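Local structure of NADB-Rossmann Superfamily protein (Streptococcus agalactiae, 3LEC) at residues Q13-Y18 with A33-F38; L26-D31 with D92-C97; C45-A50 with D75-N80. The protein probably acts as a tRNA (adenine(22)-N1)-methyltransferase of the TrmK family, built on a Rossmann-like fold, and binds a zinc ion. All blocks are in the same frame, centred on the assembly; numbering follows the deposited sequence.

The three contacts belong to the Rossmann-like part of the chain, where a seven-stranded sheet with strand order 3-2-1-4-5-7-6 carries helices on its faces. Interaction 2 joins strands 23-28 and 93-99, and interaction 3 pairs strands 45-52 and 74-78, the latter an outermost strand; their centres lie about 8 Å apart. Strands 23-28 and 45-52 are neighbours, with Asp27 N 2.9 Å from Ile49 O, a probable hydrogen bond. Interaction 1, centred about 10 Å from interaction 2, packs two helices over the sheet: Pro36 CD comes within 3.3 Å of Asp27 OD2. All three contacts lie away from the zinc site of Asp140 and His165.

Interaction 1. Residues Q13-Y18 with A33-F38; sequences QKVANY and AYLPIF
Leu35 meets helix 10-16 through both of its methyl groups. CD1 presses on Ala16, with CB of Ala16 only 3.5 Å from CD1 of Leu35, and this is the tightest point between the segments. The other branch, CD2, reaches CG1 of Val15 at 4.0 Å, the two side chains crossing at about a right angle. All three residues are buried, and with alanine at this position the helices come near each other: the CA atoms of Ala16 and Leu35 are 6.8 Å apart.

Toward the partly exposed side the packing becomes looser and more polar. The Phe38 ring, its CG anti to the backbone N (chi1 174°), extends toward helix 10-16, and Ala16 CB approaches it obliquely. Over one face lies the Gln13 amide, NE2 standing 3.9 Å above the Phe38 ring plane and offset toward the rim. Amide and ring planes are nearly perpendicular, 87° apart. A weak bond from Asn17 ND2 to Gln13 OE1 may help to steady this amide.

Leu8 touches both Gln13 and Phe38. Val15 also packs on Ile158 of strand 155-163, while Ala33 and Ile37 contact helix 55-67, placing helix 34-41 between that helix and helix 10-16.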
loop_
_atom_site.group_PDB
_atom_site.type_symbol
_atom_site.label_atom_id
_atom_site.label_comp_id
_atom_site.label_asym_id
_atom_site.label_seq_id
_atom_site.Cartn_x
_atom_site.Cartn_y
_atom_site.Cartn_z
ATOM N N GLN A 13 2.178 9.122 7.003
ATOM C CA GLN A 13 1.730 9.169 8.411
ATOM C C GLN A 13 0.618 8.173 8.638
ATOM O O GLN A 13 0.614 7.478 9.651
ATOM C CB GLN A 13 1.277 10.577 8.823
ATOM C CG GLN A 13 0.864 10.713 10.348
ATOM C CD GLN A 13 1.997 10.348 11.289
ATOM O OE1 GLN A 13 1.853 9.448 12.150
ATOM N NE2 GLN A 13 3.132 11.049 11.163
ATOM N N LYS A 14 -0.343 8.145 7.720
ATOM C CA LYS A 14 -1.464 7.214 7.837
ATOM C C LYS A 14 -1.039 5.739 7.688
ATOM O O LYS A 14 -1.635 4.862 8.296
ATOM C CB LYS A 14 -2.619 7.662 6.942
ATOM C CG LYS A 14 -3.248 8.930 7.541
ATOM C CD LYS A 14 -4.279 9.605 6.662
ATOM C CE LYS A 14 -4.642 10.987 7.236
ATOM N NZ LYS A 14 -5.523 10.867 8.432
ATOM N N VAL A 15 0.022 5.479 6.930
ATOM C CA VAL A 15 0.662 4.166 6.961
ATOM C C VAL A 15 1.314 3.905 8.342
ATOM O O VAL A 15 1.094 2.861 8.933
ATOM C CB VAL A 15 1.712 4.004 5.836
ATOM C CG1 VAL A 15 2.478 2.694 5.972
ATOM C CG2 VAL A 15 1.036 4.041 4.487
ATOM N N ALA A 16 2.138 4.836 8.821
ATOM C CA ALA A 16 2.796 4.694 10.151
ATOM C C ALA A 16 1.799 4.405 11.272
ATOM O O ALA A 16 2.113 3.625 12.167
ATOM C CB ALA A 16 3.604 5.944 10.498
ATOM N N ASN A 17 0.611 5.020 11.205
ATOM C CA ASN A 17 -0.404 4.864 12.265
ATOM C C ASN A 17 -0.861 3.409 12.425
ATOM O O ASN A 17 -1.373 3.056 13.479
ATOM C CB ASN A 17 -1.651 5.735 12.028
ATOM C CG ASN A 17 -1.356 7.230 12.038
ATOM O OD1 ASN A 17 -2.101 8.020 11.456
ATOM N ND2 ASN A 17 -0.277 7.619 12.679
ATOM N N TYR A 18 -0.700 2.606 11.369
ATOM C CA TYR A 18 -1.104 1.197 11.361
ATOM C C TYR A 18 0.013 0.198 11.669
ATOM O O TYR A 18 -0.246 -1.000 11.753
ATOM C CB TYR A 18 -1.750 0.811 10.037
ATOM C CG TYR A 18 -3.129 1.349 9.807
ATOM C CD1 TYR A 18 -4.216 0.921 10.568
ATOM C CD2 TYR A 18 -3.356 2.272 8.789
ATOM C CE1 TYR A 18 -5.515 1.422 10.322
ATOM C CE2 TYR A 18 -4.636 2.763 8.540
ATOM C CZ TYR A 18 -5.697 2.339 9.307
ATOM O OH TYR A 18 -6.953 2.838 9.029
ATOM N N ALA A 33 13.815 6.371 3.277
ATOM C CA ALA A 33 13.763 5.853 4.659
ATOM C C ALA A 33 13.013 6.753 5.641
ATOM O O ALA A 33 13.193 6.643 6.857
ATOM C CB ALA A 33 15.151 5.538 5.179
ATOM N N TYR A 34 12.165 7.644 5.128
ATOM C CA TYR A 34 11.434 8.533 6.022
ATOM C C TYR A 34 10.590 7.810 7.063
ATOM O O TYR A 34 10.666 8.094 8.272
ATOM C CB TYR A 34 10.547 9.478 5.234
ATOM C CG TYR A 34 11.292 10.460 4.349
ATOM C CD1 TYR A 34 12.496 11.061 4.750
ATOM C CD2 TYR A 34 10.756 10.814 3.123
ATOM C CE1 TYR A 34 13.155 11.996 3.893
ATOM C CE2 TYR A 34 11.383 11.712 2.288
ATOM C CZ TYR A 34 12.566 12.310 2.663
ATOM O OH TYR A 34 13.109 13.225 1.765
ATOM N N LEU A 35 9.779 6.887 6.580
ATOM C CA LEU A 35 8.893 6.120 7.429
ATOM C C LEU A 35 9.673 5.304 8.493
ATOM O O LEU A 35 9.385 5.428 9.681
ATOM C CB LEU A 35 7.971 5.262 6.564
ATOM C CG LEU A 35 7.109 4.247 7.318
ATOM C CD1 LEU A 35 6.168 4.963 8.258
ATOM C CD2 LEU A 35 6.363 3.331 6.344
ATOM N N PRO A 36 10.690 4.514 8.092
ATOM C CA PRO A 36 11.476 3.890 9.165
ATOM C C PRO A 36 12.116 4.901 10.154
ATOM O O PRO A 36 12.125 4.647 11.366
ATOM C CB PRO A 36 12.567 3.095 8.411
ATOM C CG PRO A 36 12.066 2.895 7.068
ATOM C CD PRO A 36 11.080 4.020 6.759
ATOM N N ILE A 37 12.611 6.051 9.674
ATOM C CA ILE A 37 13.196 7.050 10.583
ATOM C C ILE A 37 12.157 7.586 11.570
ATOM O O ILE A 37 12.441 7.737 12.749
ATOM C CB ILE A 37 13.906 8.226 9.816
ATOM C CG1 ILE A 37 15.196 7.711 9.161
ATOM C CG2 ILE A 37 14.225 9.410 10.743
ATOM C CD1 ILE A 37 15.661 8.549 7.990
ATOM N N PHE A 38 10.965 7.882 11.080
ATOM C CA PHE A 38 9.913 8.368 11.951
ATOM C C PHE A 38 9.662 7.360 13.071
ATOM O O PHE A 38 9.654 7.715 14.255
ATOM C CB PHE A 38 8.605 8.598 11.196
ATOM C CG PHE A 38 7.481 8.973 12.114
ATOM C CD1 PHE A 38 7.492 10.209 12.771
ATOM C CD2 PHE A 38 6.470 8.057 12.404
ATOM C CE1 PHE A 38 6.481 10.556 13.679
ATOM C CE2 PHE A 38 5.425 8.393 13.293
ATOM C CZ PHE A 38 5.431 9.633 13.935
#

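Interaction 2. Residues L26-D31 with D92-C97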
loop_
_atom_site.group_PDB
_atom_site.type_symbol
_atom_site.label_atom_id
_atom_site.label_comp_id
_atom_site.label_asym_id
_atom_site.label_seq_id
_atom_site.Cartn_x
_atom_site.Cartn_y
_atom_site.Cartn_z
ATOM N N LEU A 26 10.134 -4.226 7.723
ATOM C CA LEU A 26 10.775 -3.987 6.425
ATOM C C LEU A 26 9.921 -3.044 5.573
ATOM O O LEU A 26 8.735 -3.317 5.312
ATOM C CB LEU A 26 11.035 -5.303 5.686
ATOM C CG LEU A 26 11.340 -5.231 4.181
ATOM C CD1 LEU A 26 12.769 -4.724 3.849
ATOM C CD2 LEU A 26 11.069 -6.545 3.500
ATOM N N ASP A 27 10.552 -1.956 5.122
ATOM C CA ASP A 27 9.925 -0.991 4.200
ATOM C C ASP A 27 10.522 -1.232 2.830
ATOM O O ASP A 27 11.687 -0.912 2.592
ATOM C CB ASP A 27 10.219 0.449 4.647
ATOM C CG ASP A 27 9.287 1.489 3.997
ATOM O OD1 ASP A 27 8.274 1.095 3.380
ATOM O OD2 ASP A 27 9.572 2.711 4.109
ATOM N N VAL A 28 9.721 -1.807 1.939
ATOM C CA VAL A 28 10.199 -2.206 0.618
ATOM C C VAL A 28 10.158 -1.023 -0.330
ATOM O O VAL A 28 9.090 -0.441 -0.547
ATOM C CB VAL A 28 9.335 -3.315 0.030
ATOM C CG1 VAL A 28 9.939 -3.786 -1.299
ATOM C CG2 VAL A 28 9.236 -4.450 1.005
ATOM N N GLY A 29 11.316 -0.676 -0.891
ATOM C CA GLY A 29 11.451 0.499 -1.754
ATOM C C GLY A 29 11.154 1.757 -0.971
ATOM O O GLY A 29 10.456 2.664 -1.450
ATOM N N SER A 30 11.711 1.809 0.236
ATOM C CA SER A 30 11.498 2.886 1.176
ATOM C C SER A 30 11.708 4.248 0.540
ATOM O O SER A 30 12.687 4.465 -0.180
ATOM C CB SER A 30 12.425 2.728 2.374
ATOM O OG SER A 30 12.005 3.609 3.392
ATOM N N ASP A 31 10.754 5.139 0.778
ATOM C CA ASP A 31 10.845 6.503 0.283
ATOM C C ASP A 31 11.847 7.250 1.181
ATOM O O ASP A 31 11.482 7.795 2.223
ATOM C CB ASP A 31 9.447 7.150 0.304
ATOM C CG ASP A 31 9.448 8.597 -0.162
ATOM O OD1 ASP A 31 10.506 9.103 -0.579
ATOM O OD2 ASP A 31 8.376 9.235 -0.104
ATOM N N ASP A 92 8.366 -8.827 11.505
ATOM C CA ASP A 92 6.975 -9.195 11.702
ATOM C C ASP A 92 6.050 -8.300 10.882
ATOM O O ASP A 92 4.869 -8.600 10.759
ATOM C CB ASP A 92 6.608 -9.143 13.186
ATOM C CG ASP A 92 7.002 -7.827 13.846
ATOM O OD1 ASP A 92 7.840 -7.863 14.762
ATOM O OD2 ASP A 92 6.482 -6.764 13.466
ATOM N N THR A 93 6.583 -7.207 10.330
ATOM C CA THR A 93 5.756 -6.263 9.559
ATOM C C THR A 93 6.458 -5.785 8.283
ATOM O O THR A 93 7.640 -5.448 8.308
ATOM C CB THR A 93 5.391 -5.002 10.379
ATOM O OG1 THR A 93 4.842 -5.367 11.651
ATOM C CG2 THR A 93 4.387 -4.133 9.636
ATOM N N ILE A 94 5.705 -5.701 7.192
ATOM C CA ILE A 94 6.214 -5.226 5.899
ATOM C C ILE A 94 5.322 -4.082 5.416
ATOM O O ILE A 94 4.094 -4.176 5.473
ATOM C CB ILE A 94 6.272 -6.362 4.871
ATOM C CG1 ILE A 94 7.282 -7.443 5.330
ATOM C CG2 ILE A 94 6.638 -5.843 3.458
ATOM C CD1 ILE A 94 7.357 -8.660 4.383
ATOM N N THR A 95 5.941 -2.985 4.995
ATOM C CA THR A 95 5.210 -1.901 4.338
ATOM C C THR A 95 5.673 -1.804 2.877
ATOM O O THR A 95 6.860 -1.950 2.577
ATOM C CB THR A 95 5.398 -0.547 5.056
ATOM O OG1 THR A 95 6.793 -0.295 5.273
ATOM C CG2 THR A 95 4.667 -0.523 6.419
ATOM N N ILE A 96 4.730 -1.595 1.962
ATOM C CA ILE A 96 5.073 -1.318 0.558
ATOM C C ILE A 96 4.182 -0.184 0.091
ATOM O O ILE A 96 2.967 -0.346 0.067
ATOM C CB ILE A 96 4.893 -2.542 -0.380
ATOM C CG1 ILE A 96 5.516 -3.819 0.216
ATOM C CG2 ILE A 96 5.482 -2.236 -1.762
ATOM C CD1 ILE A 96 5.139 -5.107 -0.530
ATOM N N CYS A 97 4.785 0.959 -0.249
ATOM C CA CYS A 97 3.992 2.164 -0.578
ATOM C C CYS A 97 4.441 2.760 -1.888
ATOM O O CYS A 97 5.545 2.468 -2.352
ATOM C CB CYS A 97 4.130 3.235 0.503
ATOM S SG CYS A 97 3.992 2.635 2.202
HETATM O O HOH W 1 7.518 1.207 0.553
#
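Leu26 and Thr95 share the middle backbone bond of the ladder between strands 23-28 and 93-99, neighbouring parallel strands at the centre of the Rossmann-like sheet. Leu26 O accepts from Thr95 N at 2.8 Å, Leu26 N donates to Thr93 O, and Val28 N donates to Thr95 O with an N-H...O angle of 170°. Thr95 thus uses both its N-H and its carbonyl to bond residues on either side of Asp27.

Polar side chains meet on the face of Asp27 and Thr95. Thr95 OG1, set between the backbone N and the carbonyl carbon (chi1 50°), donates to Asp27 OD1 at 2.8 Å, approaching from above the carboxylate plane. A water also donates to Asp27 OD1, at 2.9 Å, and accepts from Cys97 N. Ser30 OG donates to Asp27 OD2 at 2.7 Å within the type II turn from Asp27 to Ser30. With Gly29 at positive phi, this turn is consistent with the glycine-containing loop after the first strand of such methyltransferases.

Apolar contacts occupy the other face. Val28 CG2 lies 3.8 Å from Ile94 CG2 and also meets Ile96 CG1, while Leu26 CD2 packs more loosely on Ile94 CG1.

Asp27 is buried beneath Leu35 and Pro36 of helix 34-41, yet both carboxylate oxygens have hydrogen-bond donors. Those bonds fix its rotation and tie strand 93-99 to the turn.

Interaction 3. Residues C45-A50 with D75-N80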
loop_
_atom_site.group_PDB
_atom_site.type_symbol
_atom_site.label_atom_id
_atom_site.label_comp_id
_atom_site.label_asym_id
_atom_site.label_seq_id
_atom_site.Cartn_x
_atom_site.Cartn_y
_atom_site.Cartn_z
ATOM N N CYS A 45 8.853 1.605 16.901
ATOM C CA CYS A 45 9.252 0.291 16.437
ATOM C C CYS A 45 10.596 -0.059 17.042
ATOM O O CYS A 45 11.322 0.816 17.486
ATOM C CB CYS A 45 9.349 0.230 14.912
ATOM S SG CYS A 45 7.742 0.327 14.100
ATOM N N ASP A 46 10.926 -1.343 17.011
ATOM C CA ASP A 46 12.153 -1.835 17.605
ATOM C C ASP A 46 13.322 -1.848 16.633
ATOM O O ASP A 46 14.468 -1.695 17.058
ATOM C CB ASP A 46 11.927 -3.240 18.154
ATOM C CG ASP A 46 11.236 -3.237 19.505
ATOM O OD1 ASP A 46 10.915 -2.139 20.019
ATOM O OD2 ASP A 46 11.041 -4.343 20.061
ATOM N N PHE A 47 13.024 -2.026 15.341
ATOM C CA PHE A 47 14.041 -2.262 14.304
ATOM C C PHE A 47 13.386 -2.109 12.945
ATOM O O PHE A 47 12.195 -2.417 12.776
ATOM C CB PHE A 47 14.636 -3.680 14.444
ATOM C CG PHE A 47 15.556 -4.094 13.324
ATOM C CD1 PHE A 47 16.827 -3.552 13.211
ATOM C CD2 PHE A 47 15.157 -5.057 12.399
ATOM C CE1 PHE A 47 17.682 -3.956 12.186
ATOM C CE2 PHE A 47 15.987 -5.451 11.375
ATOM C CZ PHE A 47 17.258 -4.902 11.271
ATOM N N ALA A 48 14.153 -1.624 11.970
ATOM C CA ALA A 48 13.646 -1.541 10.607
ATOM C C ALA A 48 14.734 -1.767 9.564
ATOM O O ALA A 48 15.918 -1.556 9.834
ATOM C CB ALA A 48 12.916 -0.204 10.358
ATOM N N ILE A 49 14.311 -2.223 8.390
ATOM C CA ILE A 49 15.167 -2.324 7.200
ATOM C C ILE A 49 14.519 -1.460 6.127
ATOM O O ILE A 49 13.289 -1.539 5.881
ATOM C CB ILE A 49 15.308 -3.772 6.690
ATOM C CG1 ILE A 49 15.906 -4.703 7.780
ATOM C CG2 ILE A 49 16.138 -3.841 5.389
ATOM C CD1 ILE A 49 15.538 -6.194 7.536
ATOM N N ALA A 50 15.334 -0.624 5.500
ATOM C CA ALA A 50 14.889 0.142 4.338
ATOM C C ALA A 50 15.450 -0.579 3.132
ATOM O O ALA A 50 16.659 -0.594 2.924
ATOM C CB ALA A 50 15.390 1.594 4.398
ATOM N N ASP A 75 18.615 -0.831 9.236
ATOM C CA ASP A 75 19.472 -1.379 8.185
ATOM C C ASP A 75 18.996 -0.903 6.832
ATOM O O ASP A 75 17.794 -0.839 6.566
ATOM C CB ASP A 75 19.493 -2.918 8.223
ATOM C CG ASP A 75 20.407 -3.471 9.306
ATOM O OD1 ASP A 75 21.170 -2.690 9.908
ATOM O OD2 ASP A 75 20.363 -4.699 9.543
ATOM N N VAL A 76 19.941 -0.546 5.968
ATOM C CA VAL A 76 19.562 -0.116 4.641
ATOM C C VAL A 76 20.208 -1.135 3.729
ATOM O O VAL A 76 21.393 -1.420 3.868
ATOM C CB VAL A 76 20.050 1.325 4.335
ATOM C CG1 VAL A 76 19.679 1.720 2.909
ATOM C CG2 VAL A 76 19.522 2.342 5.356
ATOM N N ARG A 77 19.407 -1.752 2.870
ATOM C CA ARG A 77 19.890 -2.848 2.045
ATOM C C ARG A 77 19.548 -2.682 0.576
ATOM O O ARG A 77 18.477 -2.160 0.225
ATOM C CB ARG A 77 19.389 -4.186 2.586
ATOM C CG ARG A 77 19.853 -4.421 4.017
ATOM C CD ARG A 77 19.584 -5.824 4.494
ATOM N NE ARG A 77 19.795 -5.913 5.936
ATOM C CZ ARG A 77 19.292 -6.869 6.716
ATOM N NH1 ARG A 77 18.579 -7.856 6.198
ATOM N NH2 ARG A 77 19.525 -6.850 8.015
ATOM N N LEU A 78 20.481 -3.100 -0.280
ATOM C CA LEU A 78 20.267 -3.055 -1.719
ATOM C C LEU A 78 19.930 -4.459 -2.143
ATOM O O LEU A 78 20.825 -5.302 -2.278
ATOM C CB LEU A 78 21.533 -2.598 -2.453
ATOM C CG LEU A 78 21.500 -2.043 -3.882
ATOM C CD1 LEU A 78 22.936 -1.895 -4.380
ATOM C CD2 LEU A 78 20.700 -2.891 -4.845
ATOM N N ALA A 79 18.643 -4.705 -2.374
ATOM C CA ALA A 79 18.166 -6.043 -2.666
ATOM C C ALA A 79 16.821 -6.008 -3.369
ATOM O O ALA A 79 16.004 -5.109 -3.135
ATOM C CB ALA A 79 18.071 -6.872 -1.362
ATOM N N ASN A 80 16.597 -7.003 -4.215
ATOM C CA ASN A 80 15.354 -7.127 -4.976
ATOM C C ASN A 80 14.160 -7.517 -4.104
ATOM O O ASN A 80 14.108 -8.623 -3.559
ATOM C CB ASN A 80 15.543 -8.147 -6.109
#
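Ile49 lays its CD1 methyl over one face of the Arg77 guanidinium, 3.6 Å above the plane and offset toward the rim. CD1 comes closest to NH1 of Arg77, at 3.7 Å, while CG2 of Ile49 borders the arginine's CG and CD, so the isoleucine follows both the aliphatic and the charged parts of the side chain.

The guanidinium also meets Asp75 on its own strand: NH2 of Arg77 donates to OD2 of Asp75 at 2.8 Å in a salt bridge, with the acceptor near the guanidinium plane. The same Asp75 oxygen lies at the edge of the Phe47 ring, 3.6 Å from CZ of Phe47, with ring and carboxylate planes 89° apart.

Beneath these side chains the parallel strands are joined by Asp75 N to Ala48 O, Ala50 N to Asp75 O (2.7 Å) and Arg77 N to Ala50 O. This pairing closes the beta-alpha-beta unit of strand 45-52, helix 55-67 and strand 74-78, whose helix covers Val76.

Arg77 NH1 forms a second salt bridge, with Asp89. The guanidinium is therefore held between two carboxylates, which probably stabilise its positive charge, while Ile49 gives it an apolar surface on one face.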